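Local coordinates for lumazine protein (Photobacterium kishitanii, PDB 3A35) that binds a lumazine or flavin chromophore and probably acts as an antenna that shifts the light of bacterial luciferase to shorter wavelength, at residues 116-121 / 159-164; 143-148 / 155-160. One frame throughout, in Å; residues are numbered along the deposited sequence.

Interaction 1. Residues 116-121 / 159-164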
ATOM      1  N   ASP A 116       7.576   5.634  20.985  1.00 36.84           N
ATOM      2  CA  ASP A 116       6.413   4.789  20.578  1.00 36.21           C
ATOM      3  C   ASP A 116       5.769   5.161  19.238  1.00 31.48           C
ATOM      4  O   ASP A 116       4.601   4.812  19.007  1.00 31.10           O
ATOM      5  CB  ASP A 116       5.268   4.803  21.614  1.00 36.86           C
ATOM      6  CG  ASP A 116       5.686   4.151  22.935  1.00 43.87           C
ATOM      7  OD1 ASP A 116       5.821   2.895  22.935  1.00 48.84           O
ATOM      8  OD2 ASP A 116       5.889   4.900  23.935  1.00 47.19           O
ATOM      9  N   ARG A 117       6.510   5.937  18.466  1.00 28.76           N
ATOM     10  CA  ARG A 117       6.035   6.458  17.139  1.00 24.43           C
ATOM     11  C   ARG A 117       7.032   5.936  16.060  1.00 25.66           C
ATOM     12  O   ARG A 117       8.232   5.741  16.307  1.00 23.85           O
ATOM     13  CB  ARG A 117       6.023   7.983  17.118  1.00 25.26           C
ATOM     14  CG  ARG A 117       5.408   8.702  18.366  1.00 24.25           C
ATOM     15  CD  ARG A 117       3.977   8.257  18.555  1.00 28.09           C
ATOM     16  NE  ARG A 117       3.119   8.536  17.350  1.00 22.24           N
ATOM     17  CZ  ARG A 117       1.813   8.296  17.275  1.00 26.07           C
ATOM     18  NH1 ARG A 117       1.168   7.779  18.321  1.00 29.07           N
ATOM     19  NH2 ARG A 117       1.092   8.608  16.179  1.00 24.60           N
ATOM     20  N   LEU A 118       6.498   5.686  14.847  1.00 21.45           N
ATOM     21  CA  LEU A 118       7.270   5.420  13.622  1.00 22.50           C
ATOM     22  C   LEU A 118       7.068   6.730  12.796  1.00 21.27           C
ATOM     23  O   LEU A 118       5.968   6.991  12.283  1.00 21.32           O
ATOM     24  CB  LEU A 118       6.710   4.161  12.941  1.00 20.04           C
ATOM     25  CG  LEU A 118       7.454   3.824  11.645  1.00 21.29           C
ATOM     26  CD1 LEU A 118       8.929   3.508  11.789  1.00 24.52           C
ATOM     27  CD2 LEU A 118       6.847   2.683  10.837  1.00 26.99           C
ATOM     28  N   LYS A 119       8.106   7.571  12.733  1.00 19.45           N
ATOM     29  CA  LYS A 119       8.076   8.826  12.047  1.00 19.24           C
ATOM     30  C   LYS A 119       8.620   8.579  10.654  1.00 19.41           C
ATOM     31  O   LYS A 119       9.776   8.271  10.483  1.00 20.02           O
ATOM     32  CB  LYS A 119       8.987   9.800  12.770  1.00 21.92           C
ATOM     33  CG  LYS A 119       8.466  10.095  14.120  1.00 24.35           C
ATOM     34  CD  LYS A 119       9.128  11.325  14.787  1.00 27.47           C
ATOM     35  CE  LYS A 119       8.458  11.502  16.146  1.00 29.53           C
ATOM     36  NZ  LYS A 119       9.227  12.611  16.802  1.00 30.24           N
ATOM     37  N   VAL A 120       7.809   8.789   9.625  1.00 17.52           N
ATOM     38  CA  VAL A 120       8.173   8.490   8.236  1.00 15.77           C
ATOM     39  C   VAL A 120       8.093   9.781   7.492  1.00 16.52           C
ATOM     40  O   VAL A 120       7.048  10.460   7.504  1.00 18.65           O
ATOM     41  CB  VAL A 120       7.170   7.412   7.675  1.00 17.57           C
ATOM     42  CG1 VAL A 120       7.553   7.177   6.171  1.00 17.74           C
ATOM     43  CG2 VAL A 120       7.259   6.111   8.537  1.00 18.32           C
ATOM     44  N   TYR A 121       9.126  10.084   6.727  1.00 15.06           N
ATOM     45  CA  TYR A 121       9.290  11.273   5.881  1.00 17.58           C
ATOM     46  C   TYR A 121       9.414  10.863   4.439  1.00 17.18           C
ATOM     47  O   TYR A 121      10.316  10.092   4.102  1.00 17.02           O
ATOM     48  CB  TYR A 121      10.583  12.065   6.295  1.00 16.76           C
ATOM     49  CG  TYR A 121      10.526  12.480   7.764  1.00 20.35           C
ATOM     50  CD1 TYR A 121      10.023  13.718   8.122  1.00 22.73           C
ATOM     51  CD2 TYR A 121      10.927  11.621   8.765  1.00 21.14           C
ATOM     52  CE1 TYR A 121       9.940  14.120   9.483  1.00 24.09           C
ATOM     53  CE2 TYR A 121      10.799  11.957  10.144  1.00 21.61           C
ATOM     54  CZ  TYR A 121      10.338  13.214  10.479  1.00 22.30           C
ATOM     55  OH  TYR A 121      10.235  13.519  11.875  1.00 26.29           O
ATOM     56  N   TYR A 159       3.252   7.812  12.633  1.00 18.59           N
ATOM     57  CA  TYR A 159       2.446   6.626  12.872  1.00 19.18           C
ATOM     58  C   TYR A 159       2.625   6.077  14.291  1.00 21.62           C
ATOM     59  O   TYR A 159       3.743   6.154  14.793  1.00 24.06           O
ATOM     60  CB  TYR A 159       2.860   5.505  11.912  1.00 19.45           C
ATOM     61  CG  TYR A 159       2.612   5.782  10.432  1.00 16.32           C
ATOM     62  CD1 TYR A 159       1.281   5.687   9.901  1.00 17.44           C
ATOM     63  CD2 TYR A 159       3.664   6.107   9.629  1.00 17.66           C
ATOM     64  CE1 TYR A 159       1.069   5.905   8.543  1.00 14.61           C
ATOM     65  CE2 TYR A 159       3.502   6.303   8.230  1.00 15.42           C
ATOM     66  CZ  TYR A 159       2.194   6.226   7.746  1.00 17.97           C
ATOM     67  OH  TYR A 159       2.127   6.512   6.366  1.00 16.49           O
ATOM     68  N   PRO A 160       1.610   5.430  14.846  1.00 22.97           N
ATOM     69  CA  PRO A 160       1.869   4.692  16.081  1.00 24.46           C
ATOM     70  C   PRO A 160       2.808   3.542  15.714  1.00 24.84           C
ATOM     71  O   PRO A 160       2.586   2.860  14.704  1.00 25.00           O
ATOM     72  CB  PRO A 160       0.515   4.112  16.445  1.00 24.49           C
ATOM     73  CG  PRO A 160      -0.462   4.288  15.228  1.00 26.00           C
ATOM     74  CD  PRO A 160       0.238   5.215  14.279  1.00 21.27           C
ATOM     75  N   LYS A 161       3.803   3.238  16.577  1.00 27.23           N
ATOM     76  CA  LYS A 161       4.844   2.224  16.239  1.00 27.82           C
ATOM     77  C   LYS A 161       4.282   0.798  15.987  1.00 28.41           C
ATOM     78  O   LYS A 161       4.892   0.044  15.270  1.00 28.10           O
ATOM     79  CB  LYS A 161       6.047   2.191  17.258  1.00 30.35           C
ATOM     80  CG  LYS A 161       6.948   0.915  17.092  1.00 32.50           C
ATOM     81  CD  LYS A 161       8.414   1.041  17.413  1.00 33.37           C
ATOM     82  CE  LYS A 161       9.265   1.534  16.199  1.00 42.03           C
ATOM     83  NZ  LYS A 161       9.353   0.648  14.969  1.00 45.45           N
ATOM     84  N   ASN A 162       3.125   0.442  16.512  1.00 28.25           N
ATOM     85  CA  ASN A 162       2.676  -0.911  16.282  1.00 29.18           C
ATOM     86  C   ASN A 162       2.243  -1.165  14.847  1.00 27.20           C
ATOM     87  O   ASN A 162       2.045  -2.289  14.522  1.00 25.79           O
ATOM     88  CB  ASN A 162       1.449  -1.180  17.143  1.00 29.47           C
ATOM     89  CG  ASN A 162       0.631   0.023  17.256  1.00 36.63           C
ATOM     90  OD1 ASN A 162      -0.140   0.290  16.352  1.00 39.65           O
ATOM     91  ND2 ASN A 162       0.855   0.855  18.344  1.00 42.00           N
ATOM     92  N   LEU A 163       2.009  -0.108  14.064  1.00 25.44           N
ATOM     93  CA  LEU A 163       1.870  -0.315  12.597  1.00 26.22           C
ATOM     94  C   LEU A 163       3.196  -0.716  11.929  1.00 28.73           C
ATOM     95  O   LEU A 163       3.226  -1.112  10.726  1.00 26.60           O
ATOM     96  CB  LEU A 163       1.321   0.944  11.914  1.00 24.98           C
ATOM     97  CG  LEU A 163      -0.107   1.334  12.256  1.00 21.45           C
ATOM     98  CD1 LEU A 163      -0.316   2.604  11.411  1.00 22.88           C
ATOM     99  CD2 LEU A 163      -1.088   0.282  11.873  1.00 18.57           C
ATOM    100  N   SER A 164       4.292  -0.616  12.675  1.00 28.53           N
ATOM    101  CA  SER A 164       5.549  -1.191  12.245  1.00 29.54           C
ATOM    102  C   SER A 164       5.373  -2.676  12.155  1.00 28.88           C
ATOM    103  O   SER A 164       6.153  -3.337  11.444  1.00 31.48           O
ATOM    104  CB  SER A 164       6.638  -0.926  13.290  1.00 29.81           C
ATOM    105  OG  SER A 164       7.502   0.101  12.838  1.00 35.92           O
TER

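Interaction 2. Residues 143-148 / 155-160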
ATOM      1  N   VAL A 143      -1.994   2.195   3.908  1.00 11.86           N
ATOM      2  CA  VAL A 143      -2.277   2.658   5.296  1.00 11.34           C
ATOM      3  C   VAL A 143      -2.695   4.122   5.198  1.00 11.22           C
ATOM      4  O   VAL A 143      -2.012   4.986   4.689  1.00 12.40           O
ATOM      5  CB  VAL A 143      -0.977   2.574   6.050  1.00  9.84           C
ATOM      6  CG1 VAL A 143      -1.184   3.138   7.506  1.00 14.55           C
ATOM      7  CG2 VAL A 143      -0.464   1.112   6.148  1.00 13.81           C
ATOM      8  N   SER A 144      -3.953   4.306   5.618  1.00 12.81           N
ATOM      9  CA  SER A 144      -4.504   5.686   5.667  1.00 13.12           C
ATOM     10  C   SER A 144      -4.220   6.406   7.052  1.00 15.20           C
ATOM     11  O   SER A 144      -4.452   5.781   8.107  1.00 18.60           O
ATOM     12  CB  SER A 144      -5.992   5.662   5.366  1.00 17.16           C
ATOM     13  OG  SER A 144      -6.461   7.049   5.416  1.00 19.50           O
ATOM     14  N   HIS A 145      -3.630   7.612   7.018  1.00 15.30           N
ATOM     15  CA  HIS A 145      -3.316   8.288   8.293  1.00 14.76           C
ATOM     16  C   HIS A 145      -3.221   9.758   7.937  1.00 16.39           C
ATOM     17  O   HIS A 145      -2.895  10.139   6.794  1.00 16.40           O
ATOM     18  CB  HIS A 145      -1.982   7.805   8.840  1.00 17.61           C
ATOM     19  CG  HIS A 145      -1.728   8.156  10.270  1.00 19.78           C
ATOM     20  ND1 HIS A 145      -1.262   9.393  10.661  1.00 23.97           N
ATOM     21  CD2 HIS A 145      -1.939   7.432  11.392  1.00 22.42           C
ATOM     22  CE1 HIS A 145      -1.140   9.387  11.990  1.00 25.68           C
ATOM     23  NE2 HIS A 145      -1.536   8.217  12.447  1.00 27.24           N
ATOM     24  N   SER A 146      -3.512  10.590   8.960  1.00 18.33           N
ATOM     25  CA  SER A 146      -3.289  12.042   8.802  1.00 20.07           C
ATOM     26  C   SER A 146      -1.841  12.391   8.519  1.00 18.93           C
ATOM     27  O   SER A 146      -0.960  11.748   9.061  1.00 18.86           O
ATOM     28  CB  SER A 146      -3.659  12.808  10.100  1.00 21.37           C
ATOM     29  OG  SER A 146      -3.050  12.184  11.251  1.00 25.76           O
ATOM     30  N   ILE A 147      -1.637  13.413   7.676  1.00 20.12           N
ATOM     31  CA  ILE A 147      -0.321  14.063   7.465  1.00 19.12           C
ATOM     32  C   ILE A 147       0.000  14.865   8.725  1.00 19.51           C
ATOM     33  O   ILE A 147      -0.929  15.516   9.325  1.00 21.83           O
ATOM     34  CB  ILE A 147      -0.347  14.914   6.229  1.00 19.92           C
ATOM     35  CG1 ILE A 147      -0.652  13.974   5.015  1.00 19.00           C
ATOM     36  CG2 ILE A 147       0.933  15.742   6.118  1.00 21.61           C
ATOM     37  CD1 ILE A 147      -0.841  14.785   3.723  1.00 21.07           C
ATOM     38  N   GLU A 148       1.247  14.849   9.236  1.00 17.90           N
ATOM     39  CA  GLU A 148       1.637  15.628  10.389  1.00 18.51           C
ATOM     40  C   GLU A 148       2.056  17.027   9.985  1.00 21.62           C
ATOM     41  O   GLU A 148       1.651  18.035  10.585  1.00 20.89           O
ATOM     42  CB  GLU A 148       2.780  14.924  11.091  1.00 23.09           C
ATOM     43  CG  GLU A 148       2.837  15.388  12.431  1.00 22.11           C
ATOM     44  CD  GLU A 148       1.659  14.870  13.322  1.00 31.42           C
ATOM     45  OE1 GLU A 148       0.902  13.917  13.047  1.00 25.55           O
ATOM     46  OE2 GLU A 148       1.498  15.464  14.385  1.00 36.31           O
ATOM     47  N   ILE A 155       6.698  15.056   3.045  1.00 19.74           N
ATOM     48  CA  ILE A 155       5.550  14.895   3.958  1.00 18.96           C
ATOM     49  C   ILE A 155       5.952  14.052   5.163  1.00 19.11           C
ATOM     50  O   ILE A 155       6.632  13.020   5.001  1.00 21.39           O
ATOM     51  CB  ILE A 155       4.290  14.320   3.224  1.00 22.50           C
ATOM     52  CG1 ILE A 155       4.491  12.941   2.678  1.00 26.36           C
ATOM     53  CG2 ILE A 155       3.830  15.268   2.161  1.00 23.72           C
ATOM     54  CD1 ILE A 155       3.185  12.232   2.502  1.00 27.41           C
ATOM     55  N   PHE A 156       5.616  14.452   6.377  1.00 17.41           N
ATOM     56  CA  PHE A 156       5.916  13.791   7.585  1.00 19.16           C
ATOM     57  C   PHE A 156       4.664  13.160   8.118  1.00 18.09           C
ATOM     58  O   PHE A 156       3.643  13.817   8.381  1.00 17.96           O
ATOM     59  CB  PHE A 156       6.568  14.780   8.557  1.00 18.49           C
ATOM     60  CG  PHE A 156       6.580  14.379   9.943  1.00 17.53           C
ATOM     61  CD1 PHE A 156       6.809  13.054  10.352  1.00 18.19           C
ATOM     62  CD2 PHE A 156       6.476  15.360  10.946  1.00 21.88           C
ATOM     63  CE1 PHE A 156       6.864  12.656  11.698  1.00 21.43           C
ATOM     64  CE2 PHE A 156       6.491  15.008  12.277  1.00 21.80           C
ATOM     65  CZ  PHE A 156       6.719  13.660  12.699  1.00 21.03           C
ATOM     66  N   ILE A 157       4.657  11.844   8.259  1.00 16.25           N
ATOM     67  CA  ILE A 157       3.592  11.099   8.840  1.00 16.13           C
ATOM     68  C   ILE A 157       4.058  10.421  10.098  1.00 17.55           C
ATOM     69  O   ILE A 157       5.082   9.784  10.146  1.00 18.33           O
ATOM     70  CB  ILE A 157       3.040  10.007   7.881  1.00 16.61           C
ATOM     71  CG1 ILE A 157       2.614  10.704   6.598  1.00 17.19           C
ATOM     72  CG2 ILE A 157       1.719   9.389   8.523  1.00 17.03           C
ATOM     73  CD1 ILE A 157       2.757   9.886   5.414  1.00 24.45           C
ATOM     74  N   ASN A 158       3.297  10.621  11.195  1.00 18.24           N
ATOM     75  CA  ASN A 158       3.766  10.152  12.478  1.00 18.59           C
ATOM     76  C   ASN A 158       2.798   9.035  12.895  1.00 20.52           C
ATOM     77  O   ASN A 158       1.641   9.279  13.338  1.00 22.22           O
ATOM     78  CB  ASN A 158       3.720  11.361  13.450  1.00 20.95           C
ATOM     79  CG  ASN A 158       4.143  10.992  14.802  1.00 23.59           C
ATOM     80  OD1 ASN A 158       4.262   9.865  15.155  1.00 23.11           O
ATOM     81  ND2 ASN A 158       4.392  12.039  15.623  1.00 32.70           N
ATOM     82  N   TYR A 159       3.252   7.812  12.633  1.00 18.59           N
ATOM     83  CA  TYR A 159       2.446   6.626  12.872  1.00 19.18           C
ATOM     84  C   TYR A 159       2.625   6.077  14.291  1.00 21.62           C
ATOM     85  O   TYR A 159       3.743   6.154  14.793  1.00 24.06           O
ATOM     86  CB  TYR A 159       2.860   5.505  11.912  1.00 19.45           C
ATOM     87  CG  TYR A 159       2.612   5.782  10.432  1.00 16.32           C
ATOM     88  CD1 TYR A 159       1.281   5.687   9.901  1.00 17.44           C
ATOM     89  CD2 TYR A 159       3.664   6.107   9.629  1.00 17.66           C
ATOM     90  CE1 TYR A 159       1.069   5.905   8.543  1.00 14.61           C
ATOM     91  CE2 TYR A 159       3.502   6.303   8.230  1.00 15.42           C
ATOM     92  CZ  TYR A 159       2.194   6.226   7.746  1.00 17.97           C
ATOM     93  OH  TYR A 159       2.127   6.512   6.366  1.00 16.49           O
ATOM     94  N   PRO A 160       1.610   5.430  14.846  1.00 22.97           N
ATOM     95  CA  PRO A 160       1.869   4.692  16.081  1.00 24.46           C
ATOM     96  C   PRO A 160       2.808   3.542  15.714  1.00 24.84           C
ATOM     97  O   PRO A 160       2.586   2.860  14.704  1.00 25.00           O
ATOM     98  CB  PRO A 160       0.515   4.112  16.445  1.00 24.49           C
ATOM     99  CG  PRO A 160      -0.462   4.288  15.228  1.00 26.00           C
ATOM    100  CD  PRO A 160       0.238   5.215  14.279  1.00 21.27           C
TER
HETATM  101  O   HOH W   1      -0.440   7.010   5.753  1.00 14.94           O
HETATM  102  O   HOH W   2       0.715  11.890  11.200  1.00 21.42           O
HETATM  103  O   HOH W   3       0.361  11.860  14.549  1.00 36.80           O

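Interaction 1. Residues 116-121 / 159-164
Leu118 and Tyr159 face each other as an antiparallel hydrogen-bonded pair: Leu118 N donates to Tyr159 O at 2.8 Å, and Tyr159 N returns a bond to Leu118 O at 2.9 Å. A third backbone bond, from Lys161 N to Asp116 O at 3.0 Å, extends the ladder past Arg117 and Pro160; its donor stands above the carbonyl plane. On the face shared by Leu118 and Tyr159, Val120 CG2 comes to the edge of the tyrosine ring, 3.8 Å from Tyr159 CD2. Leu118 CG lies anti to the backbone N (chi1 179°), and its CD2 packs 3.3 Å from Ser164 OG, a hydroxyl that also receives a bond from Lys161 NZ. On the other face the Arg117 chain, bent at chi2 and chi3, folds back so that one face of the guanidinium lies over the Tyr159-Pro160 peptide, with NH2 3.5 Å from Pro160 N. Asn158 OD1 takes the hydrogen bond of Arg117 NE and holds the group there. Ile111 and Leu169 add to the packing of Leu118. The type I turn from Pro160 to Leu163 then leads into helix 163-166, a strand-to-helix exit in the antiparallel beta-barrel of the second lumazine-binding repeat.

Interaction 2. Residues 143-148 / 155-160
His145 and Tyr159 form an edge-to-face aromatic pair between two strands of the second lumazine-binding barrel that run across each other at 107° rather than pairing along their length. The tyrosine edge is directed at the imidazole face, with ring centroids 5.2 Å apart and planes at 61°. His145 reaches this place with CG anti to the backbone N (chi1 -165°), which carries the ring across strand 155-160: His145 CB lies 3.6 Å from Tyr159 CE1, and His145 CE1 comes to 3.1 Å from Asn158 O. The rotation of the imidazole is fixed by a nearly straight bond from ND1 to Ser146 O, 2.9 Å long, on a lone pair in the carbonyl plane and close to the ring plane. Ile157 CG2 lies beside His145 ND1 and also over one face of the Tyr159 ring. Two residues before His145, Val143 CG1 crosses to the same tyrosine, and a water joins Val143 O to the phenol OH.

At the other end, Glu148 N donates to Phe156 O at 2.7 Å, the sole direct hydrogen bond between the segments. The glutamate and phenylalanine side chains lie side by side; Glu148 CB sits over one ring face, 4.0 Å from the Phe156 centroid, while Tyr121 stacks with the same ring. A bend at chi2 turns the Glu148 carboxylate toward Asn158, whose amide oxygen is held by Arg117. Two waters finish the crossing at OE1. One bridges Glu148 OE1 and Asn158 O; the other lies within hydrogen-bonding reach of both Ser146 O and Glu148 OE1 and accepts from Asn158 N at 2.9 Å.

Both interactions use strand 154-160 and share Tyr159 and Pro160; their centres are 8 Å apart. Interaction 1 joins this strand to its sheet neighbour 117-123, whereas interaction 2 sets strand 143-146 across it, so Tyr159 meets Val120 on one side and His145 on another. Direct contacts tie them further: the Arg117 NE to Asn158 OD1 bond spans 2.8 Å, Val120 O is 2.9 Å from Ile157 N, and Tyr121 CE1 packs 3.4 Å from Phe156 CG. Both lie away from the riboflavin pocket: the side chain of Ile102, a riboflavin-binding residue, is about 12 Å from that of Tyr159 and about 10 Å from that of Val143.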